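Local coordinates for putative GAF sensor protein (Burkholderia vietnamiensis, PDB 5HL6) that probably reduces the free amino acid L-methionine-(R)-S-oxide, as a GAF-fold free methionine sulfoxide reductase, at residues L59-F64 with V139-S144; T70-G75 with V84-G89; K90-T95 with E124-L129. One frame throughout, in Å; residues are numbered along the deposited sequence.

Contact 1 (L59-F64 with V139-S144); sequences LNWAGF and VWDVDS. With EDO (1,2-ethanediol), chain C.
A classic beta bulge opens this antiparallel strand pair: Asn-60 and Trp-61 both face Asp-143. The backbone N of Asn-60 donates to Asp-143 O at 2.9 Å, whereas the bond from Trp-61 N to the same oxygen is weak. From Trp-61 onward the strands pair regularly: Trp-61 with Asp-143 and Gly-63 with Asp-141 are hydrogen-bonded pairs, Ala-62 with Val-142 and Phe-64 with Trp-140 non-hydrogen-bonded ones. Gly-63 O takes the amide of Asp-141 (N to O 2.8 Å). Before the bulge, Leu-59 N donates to ethanediol O1 at 3.1 Å; the diol, probably from the crystallisation liquor, also bonds Tyr-53 O and Leu-56 O.

The two strands, 61-67 and 136-144, are neighbours in the middle of the antiparallel GAF sheet, whose faces differ in character. The face covered by helices 41-55 and 152-176 is apolar. There Trp-140 turns its six-membered ring edge-on to Phe-64 in a T-shaped stack, the planes 60° apart and CE3 above the middle of the phenyl ring, 3.8 Å from Phe-64 CZ. The indole reaches this place because its CG stands opposite the backbone N (chi1 166°). Farther along, Trp-140 CH2 meets Ala-62 CB at 3.9 Å, and Leu-59 CD2 rests on Val-142 CG1 at 3.7 Å.

On the other face Trp-61 lies beside Asp-143, both side chains pointing the same way, with OD2 3.6 Å from Trp-61 CB. The indole meets Asp-141 O with its edge, CE3 at 3.6 Å, while its NE1 is bound by Lys-80 O and its ring stacks with Phe-77.

Contact 2 (T70-G75 with V84-G89); sequences TELVVG and VRIALG
The flat guanidinium of Arg-85 has Val-73 over one face and the carboxylate of Glu-71 at its edge. Val-73 CG2 sits near the rim of that face, 3.4 Å from NH1, and the two side chains run in the same direction out of their strands. Glu-71 crosses Arg-85 at about a right angle, and its carboxylate is turned 42° from the guanidinium plane. A salt bridge joins Arg-85 NH1 to Glu-71 OE2 at 3.1 Å; the donor arrives on the anti side of OE2, somewhat out of the carboxylate plane, while the oxygen lies close to the plane of the guanidinium. Glu-71 gets there with CG lying between its backbone N and carbonyl carbon (chi1 61°), and an extended chain thereafter carries the carboxylate across to Arg-85. The same NH1 also pairs with Asp-68, and NE with Glu-38 of the second subunit, so three carboxylates share the guanidinium, two at NH1 and one at NE, which probably limits its rotation.

Backbone bonds join the strands. Leu-72 and Ile-86 exchange bonds in both directions, Leu-72 N to Ile-86 O and Ile-86 N to Leu-72 O each 2.9 Å long. Val-74 N reaches Val-84 O, also at 2.9 Å. Leu-72 and Ile-86 point to the face covered by helix 91-99, where their CB atoms are 4.1 Å apart. At the far end a water spans the widening gap, donating to Thr-70 O and accepting from Leu-88 N. The arrangement is that of a beta hairpin, strands 72-77 and 85-86, at the margin of the GAF sheet, where it also packs against the second subunit.

Contact 3 (K90-T95 with E124-L129); sequences KGVCGT and EIVVPL
Val-92 and Glu-124 run alongside one another, head to tail, the valine from the helix and the glutamate from the strand. Glu-124 stretches its whole chain to the helix, with CG opposite the backbone N (chi1 174°), and this brings OE2 to 3.6 Å from Val-92 CG2. The other carboxylate oxygen, OE1, approaches Cys-93 SG at 3.9 Å. Two residues on, Val-126 meets the same helical turn at a slant: its CG2 is 3.6 Å from Val-92 CG1 and 3.8 Å from Cys-93 SG. That single methyl group touches both the valine and the sulfur.

In the GAF fold this is where helix 91-99 lies over the sheet, on the face opposite the long helix 152-176. The helix segment runs at 25° to strand 124-129, nearly in the same direction, with axes 8.4 Å apart. Glu-124 OE1 also lies close to the carboxylates of Asp-141 and Asp-143, which places this helical turn over a cluster of acidic groups; in this family the substrate probably binds on this side of the sheet. A Cys-83 to Cys-117 disulfide has been seen in this protein, consistent with a thiol-based reductase.

The turn itself is tied by Gly-91 O, which accepts from both Thr-95 N and Thr-95 OG1 (2.7 Å), the two donors arriving from opposite faces of the carbonyl plane. Gly-91 has a positive phi of 71°, which favours glycine.

All three contacts belong to one GAF domain and one antiparallel sheet. Contact 1 joins its two middle strands, contact 2 builds one margin, and contact 3 lays helix 91-99 over the face that also carries Trp-61. Along the chain contact 2 comes before contact 3, and both fall between the two segments of contact 1. Their centres lie about 10 to 15 Å apart. Phe-64 O probably accepts from Gly-75 N, joining contacts 1 and 2, and Gly-89 N probably bonds to Gly-94 O between contacts 2 and 3. In contacts 1 and 3, Asp-141 OD1 lies 2.7 Å from Glu-124 OE1; with Asp-143 they form one acidic group facing helix 91-99, where the family's substrate probably binds.

Contact 1 (L59-F64 with V139-S144)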
ATOM      1  N   LEU B  59       6.584   4.203  13.921  1.00 34.74           N
ATOM      2  CA  LEU B  59       5.741   3.143  13.386  1.00 27.44           C
ATOM      3  C   LEU B  59       6.561   2.231  12.479  1.00 34.27           C
ATOM      4  O   LEU B  59       7.512   2.673  11.828  1.00 34.61           O
ATOM      5  CB  LEU B  59       4.559   3.701  12.588  1.00 26.28           C
ATOM      6  CG  LEU B  59       3.556   4.601  13.303  1.00 29.06           C
ATOM      7  CD1 LEU B  59       2.384   4.891  12.381  1.00 26.75           C
ATOM      8  CD2 LEU B  59       3.082   3.935  14.590  1.00 32.05           C
ATOM      9  N   ASN B  60       6.189   0.949  12.437  1.00 30.50           N
ATOM     10  CA  ASN B  60       6.819   0.026  11.505  1.00 25.57           C
ATOM     11  C   ASN B  60       5.824  -0.743  10.641  1.00 26.38           C
ATOM     12  O   ASN B  60       6.249  -1.484   9.749  1.00 26.18           O
ATOM     13  CB  ASN B  60       7.737  -0.963  12.249  1.00 31.71           C
ATOM     14  CG  ASN B  60       6.976  -1.941  13.116  1.00 35.71           C
ATOM     15  OD1 ASN B  60       6.201  -1.548  13.981  1.00 40.61           O
ATOM     16  ND2 ASN B  60       7.203  -3.226  12.893  1.00 45.20           N
ATOM     17  N   TRP B  61       4.521  -0.570  10.851  1.00 24.30           N
ATOM     18  CA  TRP B  61       3.524  -1.201   9.999  1.00 21.81           C
ATOM     19  C   TRP B  61       2.216  -0.455  10.180  1.00 24.21           C
ATOM     20  O   TRP B  61       1.905  -0.023  11.290  1.00 24.58           O
ATOM     21  CB  TRP B  61       3.331  -2.680  10.358  1.00 27.95           C
ATOM     22  CG  TRP B  61       2.924  -3.565   9.200  1.00 29.96           C
ATOM     23  CD1 TRP B  61       3.766  -4.228   8.349  1.00 28.39           C
ATOM     24  CD2 TRP B  61       1.588  -3.909   8.791  1.00 26.05           C
ATOM     25  NE1 TRP B  61       3.041  -4.953   7.436  1.00 26.10           N
ATOM     26  CE2 TRP B  61       1.704  -4.774   7.682  1.00 20.25           C
ATOM     27  CE3 TRP B  61       0.307  -3.573   9.257  1.00 24.48           C
ATOM     28  CZ2 TRP B  61       0.593  -5.323   7.045  1.00 18.52           C
ATOM     29  CZ3 TRP B  61      -0.805  -4.107   8.606  1.00 20.22           C
ATOM     30  CH2 TRP B  61      -0.654  -4.966   7.509  1.00 23.81           C
ATOM     31  N   ALA B  62       1.458  -0.318   9.094  1.00 25.93           N
ATOM     32  CA  ALA B  62       0.123   0.270   9.183  1.00 22.24           C
ATOM     33  C   ALA B  62      -0.660  -0.115   7.936  1.00 20.78           C
ATOM     34  O   ALA B  62      -0.236   0.201   6.817  1.00 22.54           O
ATOM     35  CB  ALA B  62       0.208   1.789   9.340  1.00 22.15           C
ATOM     36  N   GLY B  63      -1.784  -0.801   8.120  1.00 20.96           N
ATOM     37  CA  GLY B  63      -2.544  -1.259   6.973  1.00 21.38           C
ATOM     38  C   GLY B  63      -3.770  -2.051   7.377  1.00 22.20           C
ATOM     39  O   GLY B  63      -4.085  -2.203   8.564  1.00 19.92           O
ATOM     40  N   PHE B  64      -4.441  -2.579   6.353  1.00 19.83           N
ATOM     41  CA  PHE B  64      -5.736  -3.236   6.470  1.00 20.39           C
ATOM     42  C   PHE B  64      -5.619  -4.745   6.305  1.00 23.04           C
ATOM     43  O   PHE B  64      -4.811  -5.233   5.516  1.00 21.95           O
ATOM     44  CB  PHE B  64      -6.692  -2.727   5.383  1.00 18.88           C
ATOM     45  CG  PHE B  64      -7.067  -1.286   5.523  1.00 17.58           C
ATOM     46  CD1 PHE B  64      -8.160  -0.917   6.294  1.00 16.58           C
ATOM     47  CD2 PHE B  64      -6.346  -0.303   4.867  1.00 24.19           C
ATOM     48  CE1 PHE B  64      -8.525   0.412   6.429  1.00 19.39           C
ATOM     49  CE2 PHE B  64      -6.710   1.029   4.977  1.00 18.55           C
ATOM     50  CZ  PHE B  64      -7.803   1.388   5.770  1.00 20.07           C
ATOM     51  N   VAL B 139     -10.052  -5.315   9.614  1.00 19.13           N
ATOM     52  CA  VAL B 139      -9.411  -4.592  10.704  1.00 18.29           C
ATOM     53  C   VAL B 139      -8.382  -3.623  10.147  1.00 20.24           C
ATOM     54  O   VAL B 139      -7.847  -3.807   9.054  1.00 22.44           O
ATOM     55  CB  VAL B 139      -8.732  -5.523  11.729  1.00 22.59           C
ATOM     56  CG1 VAL B 139      -9.709  -6.590  12.240  1.00 27.52           C
ATOM     57  CG2 VAL B 139      -7.472  -6.141  11.132  1.00 20.83           C
ATOM     58  N   TRP B 140      -8.119  -2.579  10.928  1.00 20.67           N
ATOM     59  CA  TRP B 140      -7.007  -1.659  10.721  1.00 19.13           C
ATOM     60  C   TRP B 140      -5.948  -1.976  11.767  1.00 24.80           C
ATOM     61  O   TRP B 140      -6.267  -2.042  12.959  1.00 21.24           O
ATOM     62  CB  TRP B 140      -7.493  -0.211  10.857  1.00 19.25           C
ATOM     63  CG  TRP B 140      -6.407   0.811  11.005  1.00 19.57           C
ATOM     64  CD1 TRP B 140      -6.069   1.482  12.140  1.00 25.60           C
ATOM     65  CD2 TRP B 140      -5.522   1.289   9.976  1.00 18.41           C
ATOM     66  NE1 TRP B 140      -5.031   2.344  11.891  1.00 23.96           N
ATOM     67  CE2 TRP B 140      -4.676   2.247  10.571  1.00 21.73           C
ATOM     68  CE3 TRP B 140      -5.366   1.001   8.619  1.00 22.30           C
ATOM     69  CZ2 TRP B 140      -3.673   2.906   9.860  1.00 24.14           C
ATOM     70  CZ3 TRP B 140      -4.375   1.662   7.909  1.00 25.56           C
ATOM     71  CH2 TRP B 140      -3.543   2.609   8.533  1.00 24.69           C
ATOM     72  N   ASP B 141      -4.702  -2.192  11.330  1.00 19.99           N
ATOM     73  CA  ASP B 141      -3.624  -2.657  12.208  1.00 24.34           C
ATOM     74  C   ASP B 141      -2.429  -1.720  12.108  1.00 22.83           C
ATOM     75  O   ASP B 141      -1.973  -1.422  11.003  1.00 25.77           O
ATOM     76  CB  ASP B 141      -3.202  -4.088  11.834  1.00 21.57           C
ATOM     77  CG  ASP B 141      -2.034  -4.607  12.667  1.00 23.02           C
ATOM     78  OD1 ASP B 141      -1.873  -4.208  13.842  1.00 27.98           O
ATOM     79  OD2 ASP B 141      -1.269  -5.428  12.137  1.00 32.58           O
ATOM     80  N   VAL B 142      -1.904  -1.272  13.258  1.00 22.83           N
ATOM     81  CA  VAL B 142      -0.718  -0.415  13.304  1.00 24.95           C
ATOM     82  C   VAL B 142       0.254  -0.965  14.333  1.00 22.77           C
ATOM     83  O   VAL B 142      -0.147  -1.331  15.442  1.00 24.22           O
ATOM     84  CB  VAL B 142      -1.057   1.051  13.645  1.00 29.73           C
ATOM     85  CG1 VAL B 142       0.195   1.925  13.549  1.00 25.70           C
ATOM     86  CG2 VAL B 142      -2.121   1.584  12.706  1.00 33.65           C
ATOM     87  N   ASP B 143       1.535  -0.988  13.981  1.00 25.09           N
ATOM     88  CA  ASP B 143       2.565  -1.539  14.842  1.00 27.83           C
ATOM     89  C   ASP B 143       3.691  -0.533  15.031  1.00 28.69           C
ATOM     90  O   ASP B 143       3.963   0.299  14.159  1.00 26.10           O
ATOM     91  CB  ASP B 143       3.117  -2.849  14.259  1.00 36.26           C
ATOM     92  CG  ASP B 143       2.047  -3.908  14.119  1.00 44.37           C
ATOM     93  OD1 ASP B 143       1.862  -4.685  15.070  1.00 44.71           O
ATOM     94  OD2 ASP B 143       1.364  -3.941  13.075  1.00 48.34           O
ATOM     95  N   SER B 144       4.365  -0.643  16.168  1.00 29.58           N
ATOM     96  CA  SER B 144       5.515   0.175  16.508  1.00 30.79           C
ATOM     97  C   SER B 144       6.632  -0.726  17.005  1.00 33.01           C
ATOM     98  O   SER B 144       6.360  -1.745  17.647  1.00 30.55           O
ATOM     99  CB  SER B 144       5.157   1.191  17.602  1.00 36.14           C
ATOM    100  OG  SER B 144       6.309   1.853  18.107  1.00 34.00           O
TER
HETATM  101  C1  EDO C 201       6.887   5.569  10.117  1.00 51.09           C
HETATM  102  O1  EDO C 201       6.936   6.045  11.471  1.00 51.71           O
HETATM  103  C2  EDO C 201       7.294   6.681   9.154  1.00 46.31           C
HETATM  104  O2  EDO C 201       6.468   7.830   9.390  1.00 52.08           O

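Contact 2 (T70-G75 with V84-G89)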
ATOM      1  N   THR B  70     -14.801 -15.502   5.337  1.00 31.47           N
ATOM      2  CA  THR B  70     -14.335 -16.617   6.151  1.00 33.46           C
ATOM      3  C   THR B  70     -13.221 -16.207   7.097  1.00 35.49           C
ATOM      4  O   THR B  70     -13.258 -16.555   8.285  1.00 34.32           O
ATOM      5  CB  THR B  70     -13.859 -17.759   5.238  1.00 37.29           C
ATOM      6  OG1 THR B  70     -14.969 -18.250   4.476  1.00 36.63           O
ATOM      7  CG2 THR B  70     -13.252 -18.891   6.053  1.00 39.90           C
ATOM      8  N   GLU B  71     -12.225 -15.469   6.604  1.00 31.34           N
ATOM      9  CA  GLU B  71     -11.092 -15.064   7.417  1.00 28.79           C
ATOM     10  C   GLU B  71     -10.585 -13.722   6.917  1.00 20.16           C
ATOM     11  O   GLU B  71     -11.076 -13.185   5.919  1.00 25.82           O
ATOM     12  CB  GLU B  71      -9.987 -16.129   7.388  1.00 29.81           C
ATOM     13  CG  GLU B  71      -9.422 -16.398   6.000  1.00 29.60           C
ATOM     14  CD  GLU B  71      -8.388 -17.513   6.005  1.00 38.53           C
ATOM     15  OE1 GLU B  71      -7.979 -17.955   7.104  1.00 34.66           O
ATOM     16  OE2 GLU B  71      -7.991 -17.948   4.905  1.00 36.89           O
ATOM     17  N   LEU B  72      -9.588 -13.185   7.620  1.00 25.89           N
ATOM     18  CA  LEU B  72      -8.921 -11.953   7.205  1.00 23.19           C
ATOM     19  C   LEU B  72      -7.873 -12.219   6.123  1.00 24.33           C
ATOM     20  O   LEU B  72      -7.158 -13.230   6.158  1.00 23.50           O
ATOM     21  CB  LEU B  72      -8.257 -11.284   8.411  1.00 20.35           C
ATOM     22  CG  LEU B  72      -9.194 -10.844   9.537  1.00 23.03           C
ATOM     23  CD1 LEU B  72      -8.395 -10.358  10.730  1.00 23.86           C
ATOM     24  CD2 LEU B  72     -10.059  -9.720   9.010  1.00 21.20           C
ATOM     25  N   VAL B  73      -7.786 -11.292   5.163  1.00 21.03           N
ATOM     26  CA  VAL B  73      -6.838 -11.346   4.050  1.00 23.61           C
ATOM     27  C   VAL B  73      -6.205  -9.966   3.932  1.00 18.72           C
ATOM     28  O   VAL B  73      -6.918  -8.958   3.933  1.00 17.00           O
ATOM     29  CB  VAL B  73      -7.521 -11.730   2.720  1.00 24.04           C
ATOM     30  CG1 VAL B  73      -6.467 -11.903   1.615  1.00 24.99           C
ATOM     31  CG2 VAL B  73      -8.382 -12.998   2.870  1.00 25.38           C
ATOM     32  N   VAL B  74      -4.869  -9.910   3.857  1.00 20.17           N
ATOM     33  CA  VAL B  74      -4.200  -8.616   3.941  1.00 19.52           C
ATOM     34  C   VAL B  74      -4.589  -7.758   2.743  1.00 19.17           C
ATOM     35  O   VAL B  74      -4.721  -8.253   1.615  1.00 22.54           O
ATOM     36  CB  VAL B  74      -2.674  -8.788   4.035  1.00 25.31           C
ATOM     37  CG1 VAL B  74      -2.068  -9.243   2.690  1.00 19.83           C
ATOM     38  CG2 VAL B  74      -2.024  -7.491   4.501  1.00 19.57           C
ATOM     39  N   GLY B  75      -4.806  -6.465   2.998  1.00 19.62           N
ATOM     40  CA  GLY B  75      -5.076  -5.482   1.960  1.00 23.00           C
ATOM     41  C   GLY B  75      -3.885  -4.556   1.812  1.00 20.68           C
ATOM     42  O   GLY B  75      -2.758  -4.944   2.124  1.00 19.74           O
ATOM     43  N   VAL B  84      -0.480 -12.889   5.693  1.00 30.71           N
ATOM     44  CA  VAL B  84      -1.316 -12.816   4.498  1.00 29.47           C
ATOM     45  C   VAL B  84      -2.759 -13.182   4.818  1.00 26.94           C
ATOM     46  O   VAL B  84      -3.684 -12.440   4.483  1.00 28.63           O
ATOM     47  CB  VAL B  84      -0.739 -13.714   3.382  1.00 40.15           C
ATOM     48  CG1 VAL B  84      -1.503 -13.510   2.087  1.00 38.50           C
ATOM     49  CG2 VAL B  84       0.744 -13.422   3.183  1.00 42.59           C
ATOM     50  N   ARG B  85      -2.966 -14.312   5.487  1.00 26.64           N
ATOM     51  CA  ARG B  85      -4.285 -14.737   5.932  1.00 26.25           C
ATOM     52  C   ARG B  85      -4.280 -14.965   7.435  1.00 31.66           C
ATOM     53  O   ARG B  85      -3.339 -15.553   7.982  1.00 24.76           O
ATOM     54  CB  ARG B  85      -4.732 -16.009   5.206  1.00 28.70           C
ATOM     55  CG  ARG B  85      -5.129 -15.717   3.778  1.00 29.19           C
ATOM     56  CD  ARG B  85      -5.503 -16.936   2.958  1.00 34.54           C
ATOM     57  NE  ARG B  85      -5.934 -16.448   1.656  1.00 37.13           N
ATOM     58  CZ  ARG B  85      -7.193 -16.131   1.369  1.00 34.82           C
ATOM     59  NH1 ARG B  85      -8.136 -16.316   2.285  1.00 31.34           N
ATOM     60  NH2 ARG B  85      -7.509 -15.646   0.168  1.00 30.04           N
ATOM     61  N   ILE B  86      -5.340 -14.504   8.099  1.00 28.54           N
ATOM     62  CA  ILE B  86      -5.484 -14.646   9.547  1.00 29.61           C
ATOM     63  C   ILE B  86      -6.887 -15.163   9.848  1.00 29.55           C
ATOM     64  O   ILE B  86      -7.882 -14.531   9.468  1.00 29.28           O
ATOM     65  CB  ILE B  86      -5.225 -13.323  10.285  1.00 26.00           C
ATOM     66  CG1 ILE B  86      -3.812 -12.816  10.000  1.00 28.23           C
ATOM     67  CG2 ILE B  86      -5.402 -13.495  11.784  1.00 25.19           C
ATOM     68  CD1 ILE B  86      -3.564 -11.425  10.509  1.00 25.22           C
ATOM     69  N   ALA B  87      -6.966 -16.302  10.539  1.00 31.77           N
ATOM     70  CA  ALA B  87      -8.247 -16.857  10.938  1.00 36.43           C
ATOM     71  C   ALA B  87      -8.866 -16.017  12.049  1.00 28.86           C
ATOM     72  O   ALA B  87      -8.163 -15.406  12.859  1.00 29.76           O
ATOM     73  CB  ALA B  87      -8.087 -18.302  11.413  1.00 36.01           C
ATOM     74  N   LEU B  88     -10.197 -15.984  12.073  1.00 32.28           N
ATOM     75  CA  LEU B  88     -10.909 -15.379  13.192  1.00 28.45           C
ATOM     76  C   LEU B  88     -10.410 -15.966  14.505  1.00 34.33           C
ATOM     77  O   LEU B  88     -10.247 -17.184  14.632  1.00 32.86           O
ATOM     78  CB  LEU B  88     -12.415 -15.604  13.042  1.00 25.78           C
ATOM     79  CG  LEU B  88     -13.136 -14.737  11.990  1.00 39.38           C
ATOM     80  CD1 LEU B  88     -14.616 -15.056  11.939  1.00 36.58           C
ATOM     81  CD2 LEU B  88     -12.916 -13.238  12.223  1.00 34.89           C
ATOM     82  N   GLY B  89     -10.143 -15.090  15.474  1.00 34.01           N
ATOM     83  CA  GLY B  89      -9.680 -15.510  16.779  1.00 36.26           C
ATOM     84  C   GLY B  89      -8.189 -15.737  16.913  1.00 40.29           C
ATOM     85  O   GLY B  89      -7.715 -15.953  18.033  1.00 37.28           O
TER
HETATM   86  O   HOH W   1     -11.670 -17.597  10.404  1.00 28.77           O

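Contact 3 (K90-T95 with E124-L129)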
ATOM      1  N   LYS B  90      -7.421 -15.695  15.825  1.00 31.42           N
ATOM      2  CA  LYS B  90      -6.003 -16.036  15.888  1.00 40.88           C
ATOM      3  C   LYS B  90      -5.184 -14.752  15.957  1.00 38.92           C
ATOM      4  O   LYS B  90      -5.291 -13.894  15.072  1.00 33.45           O
ATOM      5  CB  LYS B  90      -5.586 -16.886  14.688  1.00 43.23           C
ATOM      6  N   GLY B  91      -4.386 -14.614  17.018  1.00 31.83           N
ATOM      7  CA  GLY B  91      -3.520 -13.455  17.163  1.00 37.36           C
ATOM      8  C   GLY B  91      -4.285 -12.178  17.476  1.00 36.37           C
ATOM      9  O   GLY B  91      -5.501 -12.165  17.643  1.00 29.95           O
ATOM     10  N   VAL B  92      -3.530 -11.078  17.562  1.00 35.90           N
ATOM     11  CA  VAL B  92      -4.119  -9.784  17.910  1.00 34.06           C
ATOM     12  C   VAL B  92      -5.168  -9.375  16.879  1.00 32.96           C
ATOM     13  O   VAL B  92      -6.275  -8.947  17.231  1.00 28.00           O
ATOM     14  CB  VAL B  92      -3.025  -8.706  18.041  1.00 36.22           C
ATOM     15  CG1 VAL B  92      -3.636  -7.377  18.497  1.00 32.61           C
ATOM     16  CG2 VAL B  92      -1.921  -9.152  18.995  1.00 34.77           C
ATOM     17  N   CYS B  93      -4.829  -9.497  15.588  1.00 25.13           N
ATOM     18  CA  CYS B  93      -5.746  -9.093  14.522  1.00 27.77           C
ATOM     19  C   CYS B  93      -6.967 -10.001  14.442  1.00 26.34           C
ATOM     20  O   CYS B  93      -8.098  -9.520  14.269  1.00 24.74           O
ATOM     21  CB  CYS B  93      -5.015  -9.084  13.178  1.00 31.34           C
ATOM     22  SG  CYS B  93      -3.887  -7.704  12.982  1.00 28.72           S
ATOM     23  N   GLY B  94      -6.762 -11.318  14.523  1.00 23.92           N
ATOM     24  CA  GLY B  94      -7.894 -12.228  14.501  1.00 23.29           C
ATOM     25  C   GLY B  94      -8.767 -12.080  15.729  1.00 28.28           C
ATOM     26  O   GLY B  94      -9.995 -12.206  15.644  1.00 25.81           O
ATOM     27  N   THR B  95      -8.149 -11.793  16.874  1.00 29.35           N
ATOM     28  CA  THR B  95      -8.914 -11.510  18.084  1.00 31.59           C
ATOM     29  C   THR B  95      -9.751 -10.252  17.905  1.00 31.09           C
ATOM     30  O   THR B  95     -10.938 -10.233  18.250  1.00 29.71           O
ATOM     31  CB  THR B  95      -7.976 -11.360  19.281  1.00 29.06           C
ATOM     32  OG1 THR B  95      -7.326 -12.614  19.554  1.00 30.06           O
ATOM     33  CG2 THR B  95      -8.754 -10.905  20.514  1.00 28.92           C
ATOM     34  N   GLU B 124       1.174  -2.487  19.482  1.00 25.84           N
ATOM     35  CA  GLU B 124       0.266  -2.677  18.365  1.00 28.61           C
ATOM     36  C   GLU B 124      -1.119  -2.217  18.782  1.00 27.91           C
ATOM     37  O   GLU B 124      -1.499  -2.328  19.952  1.00 31.26           O
ATOM     38  CB  GLU B 124       0.258  -4.152  17.935  1.00 32.50           C
ATOM     39  CG  GLU B 124      -0.756  -4.520  16.857  1.00 29.78           C
ATOM     40  CD  GLU B 124      -0.614  -5.961  16.399  1.00 35.28           C
ATOM     41  OE1 GLU B 124      -1.097  -6.295  15.294  1.00 35.04           O
ATOM     42  OE2 GLU B 124      -0.025  -6.765  17.151  1.00 39.67           O
ATOM     43  N   ILE B 125      -1.860  -1.687  17.817  1.00 26.46           N
ATOM     44  CA  ILE B 125      -3.268  -1.362  17.994  1.00 26.76           C
ATOM     45  C   ILE B 125      -4.014  -1.901  16.779  1.00 30.02           C
ATOM     46  O   ILE B 125      -3.562  -1.725  15.635  1.00 24.98           O
ATOM     47  CB  ILE B 125      -3.489   0.154  18.172  1.00 31.21           C
ATOM     48  CG1 ILE B 125      -4.971   0.465  18.321  1.00 38.76           C
ATOM     49  CG2 ILE B 125      -2.920   0.945  16.982  1.00 32.25           C
ATOM     50  CD1 ILE B 125      -5.236   1.893  18.693  1.00 44.86           C
ATOM     51  N   VAL B 126      -5.124  -2.601  17.027  1.00 25.69           N
ATOM     52  CA  VAL B 126      -5.966  -3.149  15.966  1.00 23.40           C
ATOM     53  C   VAL B 126      -7.396  -2.682  16.181  1.00 23.77           C
ATOM     54  O   VAL B 126      -7.983  -2.951  17.236  1.00 26.51           O
ATOM     55  CB  VAL B 126      -5.922  -4.685  15.908  1.00 25.88           C
ATOM     56  CG1 VAL B 126      -6.751  -5.143  14.725  1.00 19.62           C
ATOM     57  CG2 VAL B 126      -4.488  -5.181  15.783  1.00 24.99           C
ATOM     58  N   VAL B 127      -7.964  -2.023  15.175  1.00 21.17           N
ATOM     59  CA  VAL B 127      -9.308  -1.453  15.236  1.00 25.36           C
ATOM     60  C   VAL B 127     -10.204  -2.261  14.304  1.00 21.22           C
ATOM     61  O   VAL B 127      -9.958  -2.288  13.093  1.00 22.52           O
ATOM     62  CB  VAL B 127      -9.307   0.033  14.842  1.00 24.17           C
ATOM     63  CG1 VAL B 127     -10.738   0.611  14.872  1.00 22.72           C
ATOM     64  CG2 VAL B 127      -8.392   0.828  15.757  1.00 23.49           C
ATOM     65  N   PRO B 128     -11.250  -2.914  14.804  1.00 21.47           N
ATOM     66  CA  PRO B 128     -12.175  -3.608  13.901  1.00 17.93           C
ATOM     67  C   PRO B 128     -12.975  -2.617  13.069  1.00 23.10           C
ATOM     68  O   PRO B 128     -13.287  -1.510  13.513  1.00 22.71           O
ATOM     69  CB  PRO B 128     -13.077  -4.396  14.856  1.00 25.30           C
ATOM     70  CG  PRO B 128     -13.044  -3.603  16.128  1.00 27.71           C
ATOM     71  CD  PRO B 128     -11.648  -3.047  16.217  1.00 23.66           C
ATOM     72  N   LEU B 129     -13.292  -3.026  11.841  1.00 19.41           N
ATOM     73  CA  LEU B 129     -14.036  -2.217  10.880  1.00 22.58           C
ATOM     74  C   LEU B 129     -15.356  -2.911  10.615  1.00 23.16           C
ATOM     75  O   LEU B 129     -15.373  -4.053  10.143  1.00 23.61           O
ATOM     76  CB  LEU B 129     -13.251  -2.046   9.574  1.00 22.75           C
ATOM     77  CG  LEU B 129     -11.842  -1.479   9.741  1.00 23.88           C
ATOM     78  CD1 LEU B 129     -11.017  -1.657   8.439  1.00 19.71           C
ATOM     79  CD2 LEU B 129     -11.903  -0.013  10.173  1.00 23.30           C
TER